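Local coordinates for protein amidase (Bacillus anthracis, PDB 5EWQ) that probably hydrolyses amide bonds as a member of the amidase signature family, its exact substrate not established, at residues 222-227 against 464-469; 229-234 against 451-456; 434-439 against 456-461; 444-449 against 491-496. All coordinates share one frame; numbering follows the deposited sequence.

Interaction 1 (222-227 against 464-469); sequences GTETTG and YPELAV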
loop_
_atom_site.group_PDB
_atom_site.type_symbol
_atom_site.label_atom_id
_atom_site.label_comp_id
_atom_site.label_asym_id
_atom_site.label_seq_id
_atom_site.Cartn_x
_atom_site.Cartn_y
_atom_site.Cartn_z
ATOM N N GLY A 222 -0.076 2.886 1.017
ATOM C CA GLY A 222 -0.465 1.735 1.809
ATOM C C GLY A 222 0.383 1.595 3.057
ATOM O O GLY A 222 1.420 2.245 3.190
ATOM N N THR A 223 -0.064 0.750 3.980
ATOM C CA THR A 223 0.691 0.480 5.198
ATOM C C THR A 223 0.988 -1.009 5.305
ATOM O O THR A 223 0.228 -1.834 4.801
ATOM C CB THR A 223 -0.068 0.938 6.459
ATOM O OG1 THR A 223 -1.233 0.125 6.642
ATOM C CG2 THR A 223 -0.480 2.398 6.340
ATOM N N GLU A 224 2.095 -1.352 5.957
ATOM C CA GLU A 224 2.464 -2.752 6.120
ATOM C C GLU A 224 3.054 -3.061 7.491
ATOM O O GLU A 224 3.996 -2.410 7.939
ATOM C CB GLU A 224 3.461 -3.177 5.041
ATOM C CG GLU A 224 4.053 -4.557 5.280
ATOM C CD GLU A 224 4.957 -5.024 4.157
ATOM O OE1 GLU A 224 4.864 -4.469 3.043
ATOM O OE2 GLU A 224 5.761 -5.950 4.392
ATOM N N THR A 225 2.483 -4.064 8.149
ATOM C CA THR A 225 3.078 -4.634 9.346
ATOM C C THR A 225 3.904 -5.849 8.944
ATOM O O THR A 225 5.079 -5.962 9.293
ATOM C CB THR A 225 2.015 -5.040 10.380
ATOM O OG1 THR A 225 1.370 -3.864 10.886
ATOM C CG2 THR A 225 2.654 -5.792 11.533
ATOM N N THR A 226 3.277 -6.753 8.196
ATOM C CA THR A 226 3.966 -7.913 7.644
ATOM C C THR A 226 3.315 -8.352 6.333
ATOM O O THR A 226 2.401 -9.178 6.325
ATOM C CB THR A 226 3.973 -9.096 8.631
ATOM O OG1 THR A 226 4.501 -8.668 9.892
ATOM C CG2 THR A 226 4.831 -10.233 8.092
ATOM N N GLY A 227 3.788 -7.784 5.228
ATOM C CA GLY A 227 3.309 -8.152 3.907
ATOM C C GLY A 227 2.067 -7.414 3.447
ATOM O O GLY A 227 1.574 -7.656 2.349
ATOM N N TYR A 464 14.273 -4.297 6.707
ATOM C CA TYR A 464 14.798 -4.203 5.350
ATOM C C TYR A 464 13.688 -3.874 4.356
ATOM O O TYR A 464 12.553 -4.324 4.517
ATOM C CB TYR A 464 15.498 -5.507 4.957
ATOM C CG TYR A 464 16.895 -5.639 5.523
ATOM C CD1 TYR A 464 17.107 -5.716 6.891
ATOM C CD2 TYR A 464 18.000 -5.691 4.686
ATOM C CE1 TYR A 464 18.381 -5.836 7.412
ATOM C CE2 TYR A 464 19.278 -5.811 5.195
ATOM C CZ TYR A 464 19.462 -5.885 6.559
ATOM O OH TYR A 464 20.732 -6.004 7.071
ATOM N N PRO A 465 14.013 -3.080 3.324
ATOM C CA PRO A 465 13.023 -2.642 2.335
ATOM C C PRO A 465 12.546 -3.764 1.413
ATOM O O PRO A 465 13.293 -4.702 1.136
ATOM C CB PRO A 465 13.775 -1.572 1.541
ATOM C CG PRO A 465 15.205 -1.954 1.668
ATOM C CD PRO A 465 15.345 -2.512 3.055
ATOM N N GLU A 466 11.306 -3.653 0.947
ATOM C CA GLU A 466 10.716 -4.640 0.051
ATOM C C GLU A 466 10.073 -3.955 -1.147
ATOM O O GLU A 466 9.394 -2.941 -0.994
ATOM C CB GLU A 466 9.673 -5.482 0.787
ATOM C CG GLU A 466 10.183 -6.172 2.037
ATOM C CD GLU A 466 9.054 -6.648 2.926
ATOM O OE1 GLU A 466 7.884 -6.338 2.614
ATOM O OE2 GLU A 466 9.332 -7.328 3.935
ATOM N N LEU A 467 10.279 -4.509 -2.338
ATOM C CA LEU A 467 9.706 -3.931 -3.549
ATOM C C LEU A 467 8.992 -4.980 -4.398
ATOM O O LEU A 467 9.616 -5.916 -4.899
ATOM C CB LEU A 467 10.791 -3.241 -4.378
ATOM C CG LEU A 467 10.307 -2.530 -5.643
ATOM C CD1 LEU A 467 9.315 -1.432 -5.292
ATOM C CD2 LEU A 467 11.478 -1.967 -6.430
ATOM N N ALA A 468 7.684 -4.811 -4.561
ATOM C CA ALA A 468 6.878 -5.742 -5.344
ATOM C C ALA A 468 6.736 -5.278 -6.790
ATOM O O ALA A 468 6.374 -4.132 -7.051
ATOM C CB ALA A 468 5.509 -5.913 -4.709
ATOM N N VAL A 469 7.026 -6.176 -7.727
ATOM C CA VAL A 469 6.928 -5.876 -9.153
ATOM C C VAL A 469 6.154 -6.985 -9.866
ATOM O O VAL A 469 6.447 -8.164 -9.672
ATOM C CB VAL A 469 8.327 -5.721 -9.799
ATOM C CG1 VAL A 469 8.208 -5.453 -11.292
ATOM C CG2 VAL A 469 9.113 -4.609 -9.119
#

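Interaction 2 (229-234 against 451-456); sequences IVAPAA and INNEEV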
loop_
_atom_site.group_PDB
_atom_site.type_symbol
_atom_site.label_atom_id
_atom_site.label_comp_id
_atom_site.label_asym_id
_atom_site.label_seq_id
_atom_site.Cartn_x
_atom_site.Cartn_y
_atom_site.Cartn_z
ATOM N N ILE A 229 1.589 -4.704 2.210
ATOM C CA ILE A 229 1.750 -3.874 1.021
ATOM C C ILE A 229 2.154 -4.708 -0.193
ATOM O O ILE A 229 1.531 -4.614 -1.252
ATOM C CB ILE A 229 2.796 -2.759 1.239
ATOM C CG1 ILE A 229 2.207 -1.640 2.097
ATOM C CG2 ILE A 229 3.258 -2.186 -0.091
ATOM C CD1 ILE A 229 3.172 -0.507 2.369
ATOM N N VAL A 230 3.185 -5.531 -0.033
ATOM C CA VAL A 230 3.734 -6.292 -1.150
ATOM C C VAL A 230 2.832 -7.447 -1.589
ATOM O O VAL A 230 2.889 -7.877 -2.742
ATOM C CB VAL A 230 5.132 -6.852 -0.812
ATOM C CG1 VAL A 230 6.110 -5.714 -0.578
ATOM C CG2 VAL A 230 5.069 -7.762 0.405
ATOM N N ALA A 231 1.999 -7.943 -0.679
ATOM C CA ALA A 231 1.107 -9.054 -1.004
ATOM C C ALA A 231 -0.116 -8.616 -1.825
ATOM O O ALA A 231 -0.428 -9.251 -2.833
ATOM C CB ALA A 231 0.667 -9.777 0.268
ATOM N N PRO A 232 -0.819 -7.540 -1.410
ATOM C CA PRO A 232 -1.912 -7.123 -2.298
ATOM C C PRO A 232 -1.398 -6.514 -3.599
ATOM O O PRO A 232 -2.107 -6.530 -4.605
ATOM C CB PRO A 232 -2.665 -6.081 -1.465
ATOM C CG PRO A 232 -1.648 -5.548 -0.527
ATOM C CD PRO A 232 -0.770 -6.715 -0.187
ATOM N N ALA A 233 -0.179 -5.987 -3.574
ATOM C CA ALA A 233 0.439 -5.441 -4.775
ATOM C C ALA A 233 0.730 -6.550 -5.778
ATOM O O ALA A 233 0.576 -6.369 -6.985
ATOM C CB ALA A 233 1.716 -4.691 -4.428
ATOM N N ALA A 234 1.154 -7.702 -5.266
ATOM C CA ALA A 234 1.460 -8.851 -6.107
ATOM C C ALA A 234 0.185 -9.552 -6.561
ATOM O O ALA A 234 0.137 -10.139 -7.641
ATOM C CB ALA A 234 2.362 -9.824 -5.363
ATOM N N ILE A 451 8.446 -14.971 -4.675
ATOM C CA ILE A 451 7.142 -15.034 -5.324
ATOM C C ILE A 451 6.048 -14.671 -4.324
ATOM O O ILE A 451 5.912 -15.318 -3.287
ATOM C CB ILE A 451 6.860 -16.428 -5.912
ATOM C CG1 ILE A 451 7.867 -16.754 -7.016
ATOM C CG2 ILE A 451 5.441 -16.501 -6.452
ATOM C CD1 ILE A 451 7.612 -18.078 -7.702
ATOM N N ASN A 452 5.280 -13.633 -4.648
ATOM C CA ASN A 452 4.231 -13.121 -3.768
ATOM C C ASN A 452 4.761 -12.766 -2.379
ATOM O O ASN A 452 5.753 -12.051 -2.253
ATOM C CB ASN A 452 3.085 -14.130 -3.653
ATOM C CG ASN A 452 2.403 -14.391 -4.982
ATOM O OD1 ASN A 452 2.425 -13.548 -5.879
ATOM N ND2 ASN A 452 1.793 -15.563 -5.115
ATOM N N ASN A 453 4.102 -13.272 -1.341
ATOM C CA ASN A 453 4.475 -12.931 0.028
ATOM C C ASN A 453 4.948 -14.132 0.845
ATOM O O ASN A 453 4.630 -14.252 2.029
ATOM C CB ASN A 453 3.298 -12.259 0.740
ATOM C CG ASN A 453 2.098 -13.175 0.877
ATOM O OD1 ASN A 453 1.867 -14.044 0.036
ATOM N ND2 ASN A 453 1.330 -12.987 1.943
ATOM N N GLU A 454 5.724 -15.008 0.216
ATOM C CA GLU A 454 6.171 -16.235 0.866
ATOM C C GLU A 454 7.253 -15.990 1.918
ATOM O O GLU A 454 7.341 -16.722 2.905
ATOM C CB GLU A 454 6.677 -17.230 -0.180
ATOM C CG GLU A 454 5.601 -17.709 -1.140
ATOM C CD GLU A 454 6.148 -18.604 -2.234
ATOM O OE1 GLU A 454 7.371 -18.858 -2.243
ATOM O OE2 GLU A 454 5.353 -19.053 -3.087
ATOM N N GLU A 455 8.072 -14.963 1.710
ATOM C CA GLU A 455 9.162 -14.663 2.637
ATOM C C GLU A 455 9.183 -13.190 3.037
ATOM O O GLU A 455 10.069 -12.442 2.625
ATOM C CB GLU A 455 10.510 -15.049 2.021
ATOM C CG GLU A 455 10.617 -16.505 1.593
ATOM C CD GLU A 455 10.532 -17.469 2.761
ATOM O OE1 GLU A 455 10.961 -17.099 3.874
ATOM O OE2 GLU A 455 10.032 -18.597 2.565
ATOM N N VAL A 456 8.215 -12.779 3.849
ATOM C CA VAL A 456 8.113 -11.385 4.272
ATOM C C VAL A 456 8.435 -11.226 5.755
ATOM O O VAL A 456 8.841 -10.151 6.199
ATOM C CB VAL A 456 6.706 -10.819 3.994
ATOM C CG1 VAL A 456 6.690 -9.309 4.173
ATOM C CG2 VAL A 456 6.265 -11.181 2.594
#

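Interaction 3 (434-439 against 456-461); sequences KELNKY and VLLSAV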
loop_
_atom_site.group_PDB
_atom_site.type_symbol
_atom_site.label_atom_id
_atom_site.label_comp_id
_atom_site.label_asym_id
_atom_site.label_seq_id
_atom_site.Cartn_x
_atom_site.Cartn_y
_atom_site.Cartn_z
ATOM N N LYS A 434 20.469 -10.962 10.868
ATOM C CA LYS A 434 21.618 -11.828 10.632
ATOM C C LYS A 434 21.338 -12.803 9.494
ATOM O O LYS A 434 22.221 -13.109 8.693
ATOM C CB LYS A 434 21.986 -12.595 11.903
ATOM N N GLU A 435 20.100 -13.287 9.428
ATOM C CA GLU A 435 19.692 -14.217 8.383
ATOM C C GLU A 435 19.741 -13.558 7.009
ATOM O O GLU A 435 20.148 -14.176 6.026
ATOM C CB GLU A 435 18.285 -14.750 8.661
ATOM C CG GLU A 435 17.768 -15.726 7.615
ATOM C CD GLU A 435 18.578 -17.007 7.556
ATOM O OE1 GLU A 435 18.226 -17.966 8.274
ATOM O OE2 GLU A 435 19.563 -17.057 6.791
ATOM N N LEU A 436 19.325 -12.297 6.951
ATOM C CA LEU A 436 19.325 -11.545 5.701
ATOM C C LEU A 436 20.742 -11.182 5.272
ATOM O O LEU A 436 21.127 -11.404 4.125
ATOM C CB LEU A 436 18.475 -10.279 5.838
ATOM C CG LEU A 436 17.024 -10.366 5.353
ATOM C CD1 LEU A 436 16.317 -11.574 5.943
ATOM C CD2 LEU A 436 16.274 -9.088 5.692
ATOM N N ASN A 437 21.518 -10.632 6.202
ATOM C CA ASN A 437 22.895 -10.235 5.921
ATOM C C ASN A 437 23.782 -11.419 5.554
ATOM O O ASN A 437 24.833 -11.248 4.936
ATOM C CB ASN A 437 23.492 -9.497 7.119
ATOM C CG ASN A 437 22.846 -8.148 7.351
ATOM O OD1 ASN A 437 22.429 -7.475 6.408
ATOM N ND2 ASN A 437 22.757 -7.744 8.613
ATOM N N LYS A 438 23.353 -12.617 5.942
ATOM C CA LYS A 438 24.071 -13.843 5.613
ATOM C C LYS A 438 24.190 -14.014 4.102
ATOM O O LYS A 438 25.179 -14.552 3.602
ATOM C CB LYS A 438 23.366 -15.056 6.229
ATOM C CG LYS A 438 24.017 -16.392 5.910
ATOM C CD LYS A 438 23.197 -17.550 6.453
ATOM C CE LYS A 438 23.811 -18.887 6.073
ATOM N NZ LYS A 438 22.998 -20.032 6.569
ATOM N N TYR A 439 23.180 -13.544 3.379
ATOM C CA TYR A 439 23.175 -13.636 1.925
ATOM C C TYR A 439 23.435 -12.279 1.278
ATOM O O TYR A 439 24.171 -12.185 0.297
ATOM C CB TYR A 439 21.844 -14.210 1.433
ATOM C CG TYR A 439 21.492 -15.543 2.054
ATOM C CD1 TYR A 439 22.107 -16.713 1.629
ATOM C CD2 TYR A 439 20.543 -15.632 3.065
ATOM C CE1 TYR A 439 21.790 -17.934 2.195
ATOM C CE2 TYR A 439 20.218 -16.848 3.635
ATOM C CZ TYR A 439 20.845 -17.995 3.197
ATOM O OH TYR A 439 20.524 -19.208 3.761
ATOM N N VAL A 456 8.215 -12.779 3.849
ATOM C CA VAL A 456 8.113 -11.385 4.272
ATOM C C VAL A 456 8.435 -11.226 5.755
ATOM O O VAL A 456 8.841 -10.151 6.199
ATOM C CB VAL A 456 6.706 -10.819 3.994
ATOM C CG1 VAL A 456 6.690 -9.309 4.173
ATOM C CG2 VAL A 456 6.265 -11.181 2.594
ATOM N N LEU A 457 8.261 -12.307 6.509
ATOM C CA LEU A 457 8.448 -12.296 7.960
ATOM C C LEU A 457 9.798 -11.729 8.393
ATOM O O LEU A 457 9.871 -10.919 9.316
ATOM C CB LEU A 457 8.287 -13.712 8.519
ATOM C CG LEU A 457 8.573 -13.891 10.012
ATOM C CD1 LEU A 457 7.665 -13.003 10.844
ATOM C CD2 LEU A 457 8.422 -15.350 10.419
ATOM N N LEU A 458 10.862 -12.151 7.719
ATOM C CA LEU A 458 12.213 -11.757 8.104
ATOM C C LEU A 458 12.525 -10.309 7.737
ATOM O O LEU A 458 13.045 -9.552 8.558
ATOM C CB LEU A 458 13.238 -12.688 7.457
ATOM C CG LEU A 458 13.054 -14.180 7.743
ATOM C CD1 LEU A 458 14.174 -14.991 7.117
ATOM C CD2 LEU A 458 12.978 -14.434 9.239
ATOM N N SER A 459 12.207 -9.927 6.505
ATOM C CA SER A 459 12.527 -8.591 6.010
ATOM C C SER A 459 11.718 -7.501 6.711
ATOM O O SER A 459 12.161 -6.356 6.808
ATOM C CB SER A 459 12.302 -8.518 4.497
ATOM O OG SER A 459 10.970 -8.864 4.159
ATOM N N ALA A 460 10.534 -7.861 7.197
ATOM C CA ALA A 460 9.672 -6.906 7.885
ATOM C C ALA A 460 10.188 -6.615 9.292
ATOM O O ALA A 460 10.224 -5.462 9.722
ATOM C CB ALA A 460 8.244 -7.428 7.943
ATOM N N VAL A 461 10.588 -7.665 10.000
ATOM C CA VAL A 461 11.104 -7.528 11.358
ATOM C C VAL A 461 12.471 -6.849 11.361
ATOM O O VAL A 461 12.744 -5.980 12.189
ATOM C CB VAL A 461 11.209 -8.899 12.059
ATOM C CG1 VAL A 461 11.899 -8.766 13.407
ATOM C CG2 VAL A 461 9.828 -9.515 12.222
#

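Interaction 4 (444-449 against 491-496); sequences GLDALV and EKELFN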
loop_
_atom_site.group_PDB
_atom_site.type_symbol
_atom_site.label_atom_id
_atom_site.label_comp_id
_atom_site.label_asym_id
_atom_site.label_seq_id
_atom_site.Cartn_x
_atom_site.Cartn_y
_atom_site.Cartn_z
ATOM N N GLY A 444 27.557 -11.045 -0.579
ATOM C CA GLY A 444 27.628 -9.980 -1.565
ATOM C C GLY A 444 26.458 -9.884 -2.527
ATOM O O GLY A 444 26.592 -9.327 -3.617
ATOM N N LEU A 445 25.309 -10.418 -2.128
ATOM C CA LEU A 445 24.110 -10.341 -2.958
ATOM C C LEU A 445 23.475 -8.960 -2.847
ATOM O O LEU A 445 23.322 -8.424 -1.751
ATOM C CB LEU A 445 23.102 -11.420 -2.560
ATOM C CG LEU A 445 23.223 -12.811 -3.191
ATOM C CD1 LEU A 445 24.617 -13.397 -3.036
ATOM C CD2 LEU A 445 22.195 -13.739 -2.575
ATOM N N ASP A 446 23.106 -8.388 -3.988
ATOM C CA ASP A 446 22.530 -7.049 -4.014
ATOM C C ASP A 446 21.072 -7.041 -3.563
ATOM O O ASP A 446 20.623 -6.092 -2.918
ATOM C CB ASP A 446 22.649 -6.449 -5.417
ATOM C CG ASP A 446 24.077 -6.080 -5.770
ATOM O OD1 ASP A 446 24.760 -5.470 -4.919
ATOM O OD2 ASP A 446 24.519 -6.405 -6.891
ATOM N N ALA A 447 20.338 -8.097 -3.900
ATOM C CA ALA A 447 18.927 -8.187 -3.538
ATOM C C ALA A 447 18.419 -9.624 -3.556
ATOM O O ALA A 447 19.050 -10.512 -4.128
ATOM C CB ALA A 447 18.088 -7.325 -4.471
ATOM N N LEU A 448 17.272 -9.841 -2.920
ATOM C CA LEU A 448 16.625 -11.149 -2.894
ATOM C C LEU A 448 15.214 -11.052 -3.464
ATOM O O LEU A 448 14.439 -10.184 -3.065
ATOM C CB LEU A 448 16.581 -11.702 -1.467
ATOM C CG LEU A 448 17.643 -12.719 -1.044
ATOM C CD1 LEU A 448 19.042 -12.238 -1.384
ATOM C CD2 LEU A 448 17.528 -13.007 0.446
ATOM N N VAL A 449 14.880 -11.942 -4.393
ATOM C CA VAL A 449 13.563 -11.920 -5.021
ATOM C C VAL A 449 12.711 -13.107 -4.566
ATOM O O VAL A 449 13.217 -14.212 -4.364
ATOM C CB VAL A 449 13.678 -11.911 -6.568
ATOM C CG1 VAL A 449 14.295 -13.207 -7.078
ATOM C CG2 VAL A 449 12.319 -11.665 -7.212
ATOM N N GLU A 491 16.750 1.823 -0.513
ATOM C CA GLU A 491 15.613 2.037 -1.402
ATOM C C GLU A 491 16.073 2.512 -2.775
ATOM O O GLU A 491 15.421 2.247 -3.784
ATOM C CB GLU A 491 14.636 3.051 -0.798
ATOM C CG GLU A 491 13.752 2.501 0.312
ATOM C CD GLU A 491 14.459 2.410 1.652
ATOM O OE1 GLU A 491 15.690 2.621 1.704
ATOM O OE2 GLU A 491 13.777 2.133 2.661
ATOM N N LYS A 492 17.201 3.216 -2.803
ATOM C CA LYS A 492 17.758 3.730 -4.048
ATOM C C LYS A 492 18.175 2.596 -4.977
ATOM O O LYS A 492 17.956 2.660 -6.187
ATOM C CB LYS A 492 18.954 4.642 -3.765
ATOM N N GLU A 493 18.772 1.556 -4.405
ATOM C CA GLU A 493 19.226 0.414 -5.188
ATOM C C GLU A 493 18.059 -0.500 -5.550
ATOM O O GLU A 493 18.057 -1.126 -6.609
ATOM C CB GLU A 493 20.298 -0.368 -4.428
ATOM C CG GLU A 493 20.988 -1.440 -5.258
ATOM C CD GLU A 493 22.081 -2.160 -4.492
ATOM O OE1 GLU A 493 22.866 -2.895 -5.126
ATOM O OE2 GLU A 493 22.153 -1.991 -3.257
ATOM N N LEU A 494 17.068 -0.570 -4.667
ATOM C CA LEU A 494 15.891 -1.400 -4.904
ATOM C C LEU A 494 15.090 -0.911 -6.105
ATOM O O LEU A 494 14.714 -1.702 -6.970
ATOM C CB LEU A 494 14.994 -1.437 -3.666
ATOM C CG LEU A 494 15.023 -2.737 -2.860
ATOM C CD1 LEU A 494 13.852 -2.792 -1.892
ATOM C CD2 LEU A 494 15.017 -3.946 -3.784
ATOM N N PHE A 495 14.827 0.391 -6.148
ATOM C CA PHE A 495 14.095 0.983 -7.263
ATOM C C PHE A 495 14.841 0.788 -8.577
ATOM O O PHE A 495 14.232 0.502 -9.606
ATOM C CB PHE A 495 13.845 2.473 -7.021
ATOM C CG PHE A 495 12.621 2.757 -6.199
ATOM C CD1 PHE A 495 11.359 2.472 -6.695
ATOM C CD2 PHE A 495 12.727 3.319 -4.938
ATOM C CE1 PHE A 495 10.229 2.734 -5.946
ATOM C CE2 PHE A 495 11.600 3.583 -4.185
ATOM C CZ PHE A 495 10.349 3.291 -4.691
ATOM N N ASN A 496 16.161 0.940 -8.533
ATOM C CA ASN A 496 16.992 0.754 -9.715
ATOM C C ASN A 496 16.938 -0.689 -10.202
ATOM O O ASN A 496 16.864 -0.951 -11.402
ATOM C CB ASN A 496 18.437 1.162 -9.420
ATOM C CG ASN A 496 19.265 1.327 -10.680
ATOM O OD1 ASN A 496 18.726 1.552 -11.764
ATOM N ND2 ASN A 496 20.581 1.218 -10.541
#

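Interaction 1 (222-227 against 464-469)
E224 and E466 meet through their carboxylates and carry essentially the whole contact between 222-227 and 464-469. E224 OE2 lies 2.8 Å from E466 OE1, and E224 OE1 stands 3.6 Å from that same E466 OE1, so one oxygen of E466 faces the outer end of E224. The two side chains cross at about a right angle, their carboxylate planes 40° apart. E224 reaches across because its CG lies opposite the backbone N (chi1 171°) and the rest of the chain runs straight on; E466 comes the other way, also extended beyond CG. A proton shared between the two acids is possible, though the resolution does not settle it.

Hydrogen bonding fixes E224 from its own side. G227 N donates to E224 OE2 over 2.8 Å, arriving from above the carboxylate plane, while I229 N gives E224 OE1 a weak bond. R242 stands near E224 OE2 as a long, weak ion pair.

Apolar packing adds to this: V230 and V456 each touch both glutamates, so both acids are flanked by valine side chains in the buried interior.

The sequence GTETTG is a form of the glycine-rich amidase signature segment that, in relatives, leads directly into the nucleophilic serine. The buried carboxyl pair thus lies where this probable catalytic loop comes up against the beginning of strand 466-473 in the central mixed sheet.

Interaction 2 (229-234 against 451-456)
N452 and A234 start the contact where the chain leaves strand 447-451: N452 OD1 lies 3.8 Å from A234 CB, and the same methyl group reaches N452 CA at 4.1 Å. N452 takes a positive phi of 55° as the chain turns away from the strand. The same OD1 accepts a hydrogen bond from G481 N, which holds the oxygen beside the A234 methyl.

N453 follows with the closest approach, its CB 3.6 Å from A231 CB. The amide continues past this methyl, N453 ND2 being 3.7 Å from A231 CB, so that CB, CG and ND2 all lie along it. The backbones are near here as well, with 5.2 Å between A231 CA and N453 CA.

After the loop has swung out through the two glutamates, V456 returns to helix 230-235, setting its CG2 4.2 Å from V230 CG2.

No hydrogen bond joins the two segments. Small alanine methyls let the loop lie close to the short helix, and the interface rests on van der Waals contact, buried at V456 and the alanines and open at N453, while the amide oxygen of N452 is satisfied by strand 479-485.

Interaction 3 (434-439 against 456-461)
L436 and L458 are brought together by different torsions. In L436, chi1 (-96°) together with chi2 (51°) directs the fork of methyls at helix 457-462; L458 has CG opposite its carbonyl carbon and an extended second torsion. L436 CD1 then lies 3.6 Å from L458 CB, touching the root of that side chain while the branch end of L458 goes on toward E435.

The other methyl of L436 is used one residue further on. L436 CD2 sits 3.8 Å from S459 CA and 4.2 Å from S459 CB, so the forked tip of L436 bridges two successive residues, resting against the backbone of the second helix as well as its side chains. L436 is also the partner in the nearest backbone approach, its CA 7.4 Å from S459 CA.

E435 joins through its hydrocarbon part. With CG opposite the backbone N, E435 brings CG to 3.7 Å from L458 CD1, and the two chains cross obliquely; the bend at chi2 (64°) then turns the carboxylate aside, where E435 OE1 accepts a weak hydrogen bond from N353 N. No hydrogen bond spans the two segments, and the contact is made by carbon atoms alone, the acid contributing its aliphatic stem.

This is helix-to-helix packing between the C-terminal end of the long helix 418-437 and the short helix 457-462. V461 extends the same interface to S428 and Q429, L458 also touches N354, and L436 packs on Y464 in the connection to strand 466-473. The strand 447-451 lies between these two helices in the chain.

Interaction 4 (444-449 against 491-496)
Helix 491-503 packs beside the central mixed sheet, and its first turns meet D446, the residue just before strand 447-451, through E493. D446 OD1 stands 3.2 Å from E493 OE1; both are acceptors, so the pair is a close approach of like charges and not a bond. E493 OE1 is the single atom of its residue that does the touching, also lying 3.5 Å from D446 CG and 3.6 Å from D446 CB. It therefore comes alongside the aspartate from CB to OD1 and does not face its two oxygens.

E493 arrives there fully extended, with CG opposite the backbone N (chi1 -171°). The two side chains run at about a right angle to each other, and their carboxylate planes are turned 57° apart. D446 has a firmer partner on its other oxygen: OD2 accepts a hydrogen bond from K314 N, and the side chain also touches K313. K487 touches E493. The acidic pairing lies at the protein surface and not in the core.

Deeper in, A447 points its methyl toward the helix, but its CB stays 4.6 Å from L494 CD2, a distant apolar approach and no close contact.

Strand 447-451 runs between strands 479-485 and 314-317: L448 bonds through its backbone with V485, A447 and V449 with G316. From the helix, E491 and F495 touch helix 270-280, while L494 packs on F484 of the sheet.

Overall arrangement
Interactions 1 and 2 are neighbours, their centres about 8 Å apart, and I229 at the start of interaction 2 packs against E224. Both adjoin the signature loop where, by family resemblance, the active site should lie. V456, shared by interactions 2 and 3, also relates interaction 3 to interaction 1, whose centres are about 13 Å apart. Interaction 4 lies about 14 Å from interaction 1, between centres, joined to it by L494 packing on P465 and L467, and the backbones of Y439 and L445 bond to connect interactions 3 and 4. Interactions 3 and 4 lie nearer the periphery than 1 and 2.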